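Local coordinates for membrane lipoprotein family protein (Aeropyrum pernix, PDB 4PEV) that probably serves as the solute-binding component of an ABC transporter, a membrane lipoprotein of the BMP family that holds adenosine in its pocket, at residues C[284-289]-C[293-298]; C[342-347]-C[356-361]. All blocks are in the same frame, centred on the assembly; numbering follows the deposited sequence.

Contact 1: C[284-289]-C[293-298]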
ATOM      1  N   SER C 284      -8.102  -4.342  -0.194  1.00 28.45           N
ATOM      2  CA  SER C 284      -8.495  -5.191   0.924  1.00 27.93           C
ATOM      3  C   SER C 284      -8.189  -6.612   0.490  1.00 26.60           C
ATOM      4  O   SER C 284      -8.786  -7.099  -0.475  1.00 24.76           O
ATOM      5  CB  SER C 284      -9.993  -5.068   1.264  1.00 27.71           C
ATOM      6  OG  SER C 284     -10.580  -6.346   1.545  1.00 25.97           O
ATOM      7  N   GLN C 285      -7.293  -7.268   1.223  1.00 25.71           N
ATOM      8  CA  GLN C 285      -6.838  -8.605   0.862  1.00 27.13           C
ATOM      9  C   GLN C 285      -7.322  -9.700   1.825  1.00 26.91           C
ATOM     10  O   GLN C 285      -6.824 -10.823   1.777  1.00 25.39           O
ATOM     11  CB  GLN C 285      -5.313  -8.605   0.763  1.00 27.44           C
ATOM     12  CG  GLN C 285      -4.788  -7.659  -0.302  1.00 28.28           C
ATOM     13  CD  GLN C 285      -3.281  -7.525  -0.266  1.00 28.86           C
ATOM     14  OE1 GLN C 285      -2.715  -6.978   0.673  1.00 30.02           O
ATOM     15  NE2 GLN C 285      -2.626  -8.021  -1.291  1.00 29.79           N
ATOM     16  N   GLU C 286      -8.307  -9.372   2.665  1.00 27.26           N
ATOM     17  CA  GLU C 286      -8.788 -10.287   3.702  1.00 28.43           C
ATOM     18  C   GLU C 286      -9.294 -11.577   3.083  1.00 28.12           C
ATOM     19  O   GLU C 286      -9.090 -12.671   3.613  1.00 29.04           O
ATOM     20  CB  GLU C 286      -9.897  -9.627   4.539  1.00 30.66           C
ATOM     21  CG  GLU C 286      -9.406  -8.569   5.542  1.00 32.59           C
ATOM     22  CD  GLU C 286      -9.340  -7.151   4.996  1.00 32.70           C
ATOM     23  OE1 GLU C 286      -9.031  -6.967   3.801  1.00 34.48           O
ATOM     24  OE2 GLU C 286      -9.572  -6.212   5.782  1.00 33.25           O
ATOM     25  N   TRP C 287      -9.952 -11.432   1.943  1.00 27.56           N
ATOM     26  CA  TRP C 287     -10.491 -12.564   1.187  1.00 27.15           C
ATOM     27  C   TRP C 287      -9.478 -13.660   0.914  1.00 26.72           C
ATOM     28  O   TRP C 287      -9.863 -14.800   0.719  1.00 26.85           O
ATOM     29  CB  TRP C 287     -11.077 -12.074  -0.153  1.00 27.32           C
ATOM     30  CG  TRP C 287     -10.052 -11.515  -1.064  1.00 26.96           C
ATOM     31  CD1 TRP C 287      -9.697 -10.220  -1.185  1.00 25.88           C
ATOM     32  CD2 TRP C 287      -9.209 -12.257  -1.953  1.00 27.64           C
ATOM     33  NE1 TRP C 287      -8.689 -10.099  -2.097  1.00 26.79           N
ATOM     34  CE2 TRP C 287      -8.374 -11.336  -2.588  1.00 26.47           C
ATOM     35  CE3 TRP C 287      -9.096 -13.624  -2.280  1.00 29.44           C
ATOM     36  CZ2 TRP C 287      -7.431 -11.713  -3.530  1.00 27.29           C
ATOM     37  CZ3 TRP C 287      -8.162 -14.007  -3.214  1.00 28.72           C
ATOM     38  CH2 TRP C 287      -7.335 -13.050  -3.831  1.00 28.69           C
ATOM     39  N   TYR C 288      -8.192 -13.325   0.865  1.00 28.22           N
ATOM     40  CA  TYR C 288      -7.178 -14.332   0.538  1.00 30.95           C
ATOM     41  C   TYR C 288      -7.139 -15.433   1.624  1.00 32.43           C
ATOM     42  O   TYR C 288      -7.123 -16.625   1.306  1.00 32.77           O
ATOM     43  CB  TYR C 288      -5.803 -13.683   0.280  1.00 29.95           C
ATOM     44  CG  TYR C 288      -4.707 -14.655  -0.132  1.00 29.18           C
ATOM     45  CD1 TYR C 288      -4.594 -15.103  -1.446  1.00 28.50           C
ATOM     46  CD2 TYR C 288      -3.780 -15.119   0.798  1.00 29.40           C
ATOM     47  CE1 TYR C 288      -3.596 -15.986  -1.821  1.00 28.22           C
ATOM     48  CE2 TYR C 288      -2.780 -16.006   0.436  1.00 29.90           C
ATOM     49  CZ  TYR C 288      -2.689 -16.437  -0.876  1.00 29.57           C
ATOM     50  OH  TYR C 288      -1.684 -17.320  -1.219  1.00 30.28           O
ATOM     51  N   ASP C 289      -7.150 -15.015   2.889  1.00 34.57           N
ATOM     52  CA  ASP C 289      -7.404 -15.913   4.024  1.00 35.70           C
ATOM     53  C   ASP C 289      -7.906 -15.088   5.194  1.00 36.20           C
ATOM     54  O   ASP C 289      -7.121 -14.409   5.840  1.00 40.14           O
ATOM     55  CB  ASP C 289      -6.167 -16.701   4.461  1.00 36.26           C
ATOM     56  CG  ASP C 289      -6.422 -17.520   5.728  1.00 37.77           C
ATOM     57  OD1 ASP C 289      -7.565 -17.978   5.970  1.00 41.50           O
ATOM     58  OD2 ASP C 289      -5.479 -17.698   6.507  1.00 39.05           O
ATOM     59  N   ILE C 293      -5.912 -12.855   7.901  1.00 26.23           N
ATOM     60  CA  ILE C 293      -5.769 -11.517   7.320  1.00 26.00           C
ATOM     61  C   ILE C 293      -6.867 -10.662   7.901  1.00 25.25           C
ATOM     62  O   ILE C 293      -7.971 -10.628   7.395  1.00 24.86           O
ATOM     63  CB  ILE C 293      -5.803 -11.522   5.772  1.00 24.97           C
ATOM     64  CG1 ILE C 293      -4.718 -12.460   5.249  1.00 25.58           C
ATOM     65  CG2 ILE C 293      -5.541 -10.129   5.211  1.00 23.77           C
ATOM     66  CD1 ILE C 293      -4.827 -12.792   3.773  1.00 26.15           C
ATOM     67  N   ILE C 294      -6.545  -9.967   8.978  1.00 25.98           N
ATOM     68  CA  ILE C 294      -7.573  -9.360   9.825  1.00 26.91           C
ATOM     69  C   ILE C 294      -8.031  -7.971   9.343  1.00 26.12           C
ATOM     70  O   ILE C 294      -9.149  -7.563   9.624  1.00 26.49           O
ATOM     71  CB  ILE C 294      -7.083  -9.335  11.288  1.00 27.80           C
ATOM     72  CG1 ILE C 294      -8.257  -9.277  12.261  1.00 28.86           C
ATOM     73  CG2 ILE C 294      -6.103  -8.195  11.524  1.00 29.19           C
ATOM     74  CD1 ILE C 294      -7.828  -9.177  13.711  1.00 28.90           C
ATOM     75  N   ILE C 295      -7.178  -7.264   8.609  1.00 26.10           N
ATOM     76  CA  ILE C 295      -7.471  -5.910   8.158  1.00 27.36           C
ATOM     77  C   ILE C 295      -6.521  -5.528   7.033  1.00 28.11           C
ATOM     78  O   ILE C 295      -5.510  -6.182   6.836  1.00 28.98           O
ATOM     79  CB  ILE C 295      -7.361  -4.892   9.325  1.00 27.79           C
ATOM     80  CG1 ILE C 295      -8.071  -3.577   8.985  1.00 28.70           C
ATOM     81  CG2 ILE C 295      -5.908  -4.629   9.695  1.00 27.44           C
ATOM     82  CD1 ILE C 295      -8.702  -2.901  10.187  1.00 29.66           C
ATOM     83  N   SER C 296      -6.842  -4.476   6.291  1.00 29.81           N
ATOM     84  CA  SER C 296      -5.981  -4.024   5.200  1.00 30.81           C
ATOM     85  C   SER C 296      -5.885  -2.508   5.170  1.00 31.94           C
ATOM     86  O   SER C 296      -6.905  -1.810   5.279  1.00 33.39           O
ATOM     87  CB  SER C 296      -6.513  -4.530   3.842  1.00 30.33           C
ATOM     88  OG  SER C 296      -6.634  -5.952   3.816  1.00 30.04           O
ATOM     89  N   GLY C 297      -4.667  -1.996   5.023  1.00 33.28           N
ATOM     90  CA  GLY C 297      -4.483  -0.591   4.654  1.00 34.76           C
ATOM     91  C   GLY C 297      -4.903  -0.422   3.200  1.00 35.91           C
ATOM     92  O   GLY C 297      -4.561  -1.250   2.359  1.00 38.35           O
ATOM     93  N   LEU C 298      -5.653   0.628   2.890  1.00 36.25           N
ATOM     94  CA  LEU C 298      -6.115   0.838   1.516  1.00 36.41           C
ATOM     95  C   LEU C 298      -5.374   1.974   0.897  1.00 35.64           C
ATOM     96  O   LEU C 298      -5.119   2.970   1.548  1.00 36.23           O
ATOM     97  CB  LEU C 298      -7.597   1.183   1.458  1.00 36.69           C
ATOM     98  CG  LEU C 298      -8.537   0.136   2.021  1.00 37.10           C
ATOM     99  CD1 LEU C 298      -9.924   0.743   2.137  1.00 38.45           C
ATOM    100  CD2 LEU C 298      -8.544  -1.105   1.144  1.00 37.88           C
TER

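Contact 2: C[342-347]-C[356-361]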
ATOM      1  N   PHE C 342     -14.182  -6.625  -2.729  1.00 31.53           N
ATOM      2  CA  PHE C 342     -13.009  -7.303  -3.271  1.00 29.39           C
ATOM      3  C   PHE C 342     -13.184  -8.776  -3.197  1.00 29.63           C
ATOM      4  O   PHE C 342     -12.652  -9.490  -4.026  1.00 30.41           O
ATOM      5  CB  PHE C 342     -11.740  -6.882  -2.546  1.00 28.85           C
ATOM      6  CG  PHE C 342     -11.290  -5.522  -2.931  1.00 27.41           C
ATOM      7  CD1 PHE C 342     -10.668  -5.322  -4.147  1.00 26.86           C
ATOM      8  CD2 PHE C 342     -11.551  -4.436  -2.115  1.00 27.27           C
ATOM      9  CE1 PHE C 342     -10.283  -4.057  -4.534  1.00 27.56           C
ATOM     10  CE2 PHE C 342     -11.163  -3.162  -2.486  1.00 27.82           C
ATOM     11  CZ  PHE C 342     -10.525  -2.973  -3.702  1.00 28.05           C
ATOM     12  N   ALA C 343     -13.935  -9.235  -2.208  1.00 31.03           N
ATOM     13  CA  ALA C 343     -14.293 -10.646  -2.123  1.00 31.32           C
ATOM     14  C   ALA C 343     -15.197 -11.054  -3.297  1.00 32.47           C
ATOM     15  O   ALA C 343     -15.020 -12.134  -3.858  1.00 34.03           O
ATOM     16  CB  ALA C 343     -14.954 -10.946  -0.782  1.00 31.62           C
ATOM     17  N   GLU C 344     -16.146 -10.192  -3.666  1.00 33.79           N
ATOM     18  CA  GLU C 344     -16.977 -10.376  -4.872  1.00 35.32           C
ATOM     19  C   GLU C 344     -16.089 -10.475  -6.117  1.00 34.84           C
ATOM     20  O   GLU C 344     -16.247 -11.382  -6.922  1.00 34.48           O
ATOM     21  CB  GLU C 344     -17.993  -9.221  -5.041  1.00 38.36           C
ATOM     22  CG  GLU C 344     -19.147  -9.232  -4.019  1.00 41.95           C
ATOM     23  CD  GLU C 344     -19.919  -7.903  -3.876  1.00 44.27           C
ATOM     24  OE1 GLU C 344     -19.757  -6.987  -4.721  1.00 46.33           O
ATOM     25  OE2 GLU C 344     -20.720  -7.783  -2.908  1.00 43.57           O
ATOM     26  N   ILE C 345     -15.152  -9.550  -6.269  1.00 33.38           N
ATOM     27  CA  ILE C 345     -14.203  -9.622  -7.377  1.00 33.16           C
ATOM     28  C   ILE C 345     -13.501 -10.991  -7.477  1.00 32.90           C
ATOM     29  O   ILE C 345     -13.501 -11.607  -8.539  1.00 32.49           O
ATOM     30  CB  ILE C 345     -13.152  -8.494  -7.273  1.00 32.64           C
ATOM     31  CG1 ILE C 345     -13.777  -7.179  -7.704  1.00 32.78           C
ATOM     32  CG2 ILE C 345     -11.928  -8.786  -8.133  1.00 32.75           C
ATOM     33  CD1 ILE C 345     -13.000  -5.964  -7.257  1.00 33.03           C
ATOM     34  N   ALA C 346     -12.903 -11.450  -6.379  1.00 32.96           N
ATOM     35  CA  ALA C 346     -12.151 -12.713  -6.363  1.00 33.26           C
ATOM     36  C   ALA C 346     -13.080 -13.914  -6.506  1.00 35.07           C
ATOM     37  O   ALA C 346     -12.684 -14.950  -7.033  1.00 35.55           O
ATOM     38  CB  ALA C 346     -11.319 -12.840  -5.091  1.00 32.80           C
ATOM     39  N   ALA C 347     -14.312 -13.781  -6.031  1.00 37.52           N
ATOM     40  CA  ALA C 347     -15.312 -14.814  -6.263  1.00 39.82           C
ATOM     41  C   ALA C 347     -15.522 -14.935  -7.761  1.00 39.64           C
ATOM     42  O   ALA C 347     -15.167 -15.949  -8.357  1.00 42.72           O
ATOM     43  CB  ALA C 347     -16.620 -14.492  -5.549  1.00 40.40           C
ATOM     44  N   LEU C 356     -16.111 -20.836   0.538  1.00 49.38           N
ATOM     45  CA  LEU C 356     -15.998 -19.480   1.050  1.00 45.17           C
ATOM     46  C   LEU C 356     -16.752 -18.574   0.093  1.00 41.99           C
ATOM     47  O   LEU C 356     -16.542 -18.673  -1.105  1.00 41.51           O
ATOM     48  CB  LEU C 356     -14.520 -19.086   1.081  1.00 44.65           C
ATOM     49  CG  LEU C 356     -14.049 -18.099   2.145  1.00 45.14           C
ATOM     50  CD1 LEU C 356     -14.306 -18.643   3.542  1.00 45.60           C
ATOM     51  CD2 LEU C 356     -12.564 -17.806   1.950  1.00 44.51           C
ATOM     52  N   THR C 357     -17.650 -17.737   0.614  1.00 39.57           N
ATOM     53  CA  THR C 357     -18.341 -16.699  -0.170  1.00 37.54           C
ATOM     54  C   THR C 357     -17.914 -15.298   0.301  1.00 35.72           C
ATOM     55  O   THR C 357     -17.292 -15.160   1.354  1.00 33.09           O
ATOM     56  CB  THR C 357     -19.884 -16.811  -0.032  1.00 38.61           C
ATOM     57  OG1 THR C 357     -20.254 -16.953   1.353  1.00 37.35           O
ATOM     58  CG2 THR C 357     -20.421 -17.993  -0.850  1.00 39.12           C
ATOM     59  N   PRO C 358     -18.247 -14.250  -0.474  1.00 35.81           N
ATOM     60  CA  PRO C 358     -18.049 -12.871  -0.012  1.00 36.42           C
ATOM     61  C   PRO C 358     -18.706 -12.588   1.324  1.00 38.56           C
ATOM     62  O   PRO C 358     -18.098 -11.942   2.172  1.00 36.35           O
ATOM     63  CB  PRO C 358     -18.717 -12.027  -1.096  1.00 36.48           C
ATOM     64  CG  PRO C 358     -18.678 -12.863  -2.315  1.00 36.14           C
ATOM     65  CD  PRO C 358     -18.665 -14.304  -1.885  1.00 36.17           C
ATOM     66  N   GLU C 359     -19.937 -13.067   1.512  1.00 43.48           N
ATOM     67  CA  GLU C 359     -20.629 -12.876   2.785  1.00 46.30           C
ATOM     68  C   GLU C 359     -19.912 -13.607   3.955  1.00 46.86           C
ATOM     69  O   GLU C 359     -19.727 -13.031   5.045  1.00 43.70           O
ATOM     70  CB  GLU C 359     -22.105 -13.287   2.662  1.00 49.30           C
ATOM     71  CG  GLU C 359     -22.972 -12.974   3.889  1.00 51.85           C
ATOM     72  CD  GLU C 359     -22.667 -11.618   4.519  1.00 55.62           C
ATOM     73  OE1 GLU C 359     -22.358 -10.661   3.763  1.00 57.97           O
ATOM     74  OE2 GLU C 359     -22.727 -11.506   5.773  1.00 57.19           O
ATOM     75  N   LYS C 360     -19.481 -14.848   3.719  1.00 45.31           N
ATOM     76  CA  LYS C 360     -18.745 -15.593   4.740  1.00 46.69           C
ATOM     77  C   LYS C 360     -17.386 -14.944   5.070  1.00 44.30           C
ATOM     78  O   LYS C 360     -16.953 -14.968   6.212  1.00 43.98           O
ATOM     79  CB  LYS C 360     -18.603 -17.072   4.335  1.00 52.02           C
ATOM     80  CG  LYS C 360     -17.955 -18.006   5.360  1.00 57.55           C
ATOM     81  CD  LYS C 360     -18.468 -17.819   6.799  1.00 66.24           C
ATOM     82  CE  LYS C 360     -19.467 -18.878   7.259  1.00 69.85           C
ATOM     83  NZ  LYS C 360     -18.778 -20.077   7.826  1.00 72.66           N
ATOM     84  N   VAL C 361     -16.729 -14.337   4.086  1.00 42.48           N
ATOM     85  CA  VAL C 361     -15.460 -13.643   4.333  1.00 39.85           C
ATOM     86  C   VAL C 361     -15.635 -12.497   5.323  1.00 39.81           C
ATOM     87  O   VAL C 361     -14.812 -12.321   6.204  1.00 41.83           O
ATOM     88  CB  VAL C 361     -14.826 -13.094   3.033  1.00 40.05           C
ATOM     89  CG1 VAL C 361     -13.761 -12.035   3.326  1.00 40.07           C
ATOM     90  CG2 VAL C 361     -14.223 -14.224   2.208  1.00 39.44           C
TER

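Contact 1: C[284-289]-C[293-298]
Ser296 OG donates to Glu286 OE1 at 2.6 Å, the central polar link between the loop 284-289 and the strand 293-298. Ser284 OG donates to the same oxygen at 2.8 Å from the opposite face of the carboxylate, so OE1 is clamped between two hydroxyls, both well out of its plane. The side chain of Glu286 reaches them by a bend at chi2 (90°), which turns its carboxylate alongside the strand, toward Ile295 and Ser296. Beside it, the apolar half of the contact is Ile293: its CD1 lies 3.7 Å from Tyr288 CB, at the edge of the phenol ring and in its plane. Ile293 N closes the loop between the segments by donating to Asp289 O at 2.9 Å. Farther out, OE2 of Glu286 forms a salt bridge with Arg369 and a hydrogen bond with Ser334, while Gln285 and Tyr288 are tied to Gln281 and Asn264. An alanine in place of Glu286 would probably leave Arg369 without its charged mate and both serine hydroxyls without their shared acceptor. Both oxygens of this buried carboxylate are thus engaged, and the adjacent arginine probably favours its ionised form. The bond from Ser296 OG ties that carboxylate, and with it the loop, to the strand.

Contact 2: C[342-347]-C[356-361]
Pro358 lies against Ala343 and Glu344, bringing the first turn of helix 358-372 up to the side of helix 336-348. The close part of the contact is small and wholly apolar. The methyl of Ala343 points at the proline, its CB 3.7 Å from Pro358 CA. The backbones come within 4.8 Å of each other between the CA atoms of Ala343 and Pro358. The small alanine side chain is consistent with so near an approach. On its inner side the same methyl also meets Val361, CB to CB at 4.4 Å, and Val361 itself packs on Ile339 and Pro290, carrying the contact into the buried interior.

The other side is looser. Pro358 CG projects past Ala343 to the backbone of Glu344, 3.9 Å from Glu344 N, and the side chain of Glu344 crosses the proline ring at about a right angle. With CG anti to its carbonyl carbon (chi1 -71°), Glu344 lays that methylene 4.0 Å from Pro358 CG, then runs on extended toward solvent. Ala347, one turn farther along, touches the ring more lightly.

No hydrogen bond joins the two segments. Arg340, a turn before Ala343 on the same helix, meets Glu359 in a salt bridge at the exposed margin. The helix pair packs on the loop 284-289 beside the mixed sheet, while helix 336-348 also touches helix 69-84. The start of the second helix is fixed from within: Thr357 is the N-cap, its OG1 accepting from Lys360 N at 3.3 Å, and Pro358 follows at the first helical position, where it needs no amide donor. Threonine N-cap followed by proline at N1 is a classic helix start, here in consecutive helices of the two-lobed periplasmic-binding-protein fold of the PnrA-like family.

Contact 1 precedes contact 2 in the chain, and their centres are 12 Å apart. Trp287, which faces away from the strand of contact 1, joins them: its CE3 sits 3.7 Å from Ala346 CB, and its CA 3.9 Å from Val361 CG1, so the indole meets helix 336-348 and the backbone meets helix 358-372. Ser284 O also packs on Phe342 CB at 3.6 Å. Helices 336-348 and 358-372 thereby cover the loop that leads into strand 293-299. That loop and strand adjoin the adenosine pocket: the side chain of Gln285 is about 7 Å from the ligand, and Asp282 and Lys299, which bind adenosine, flank contact 1 in sequence. Contact 2 lies away from the pocket.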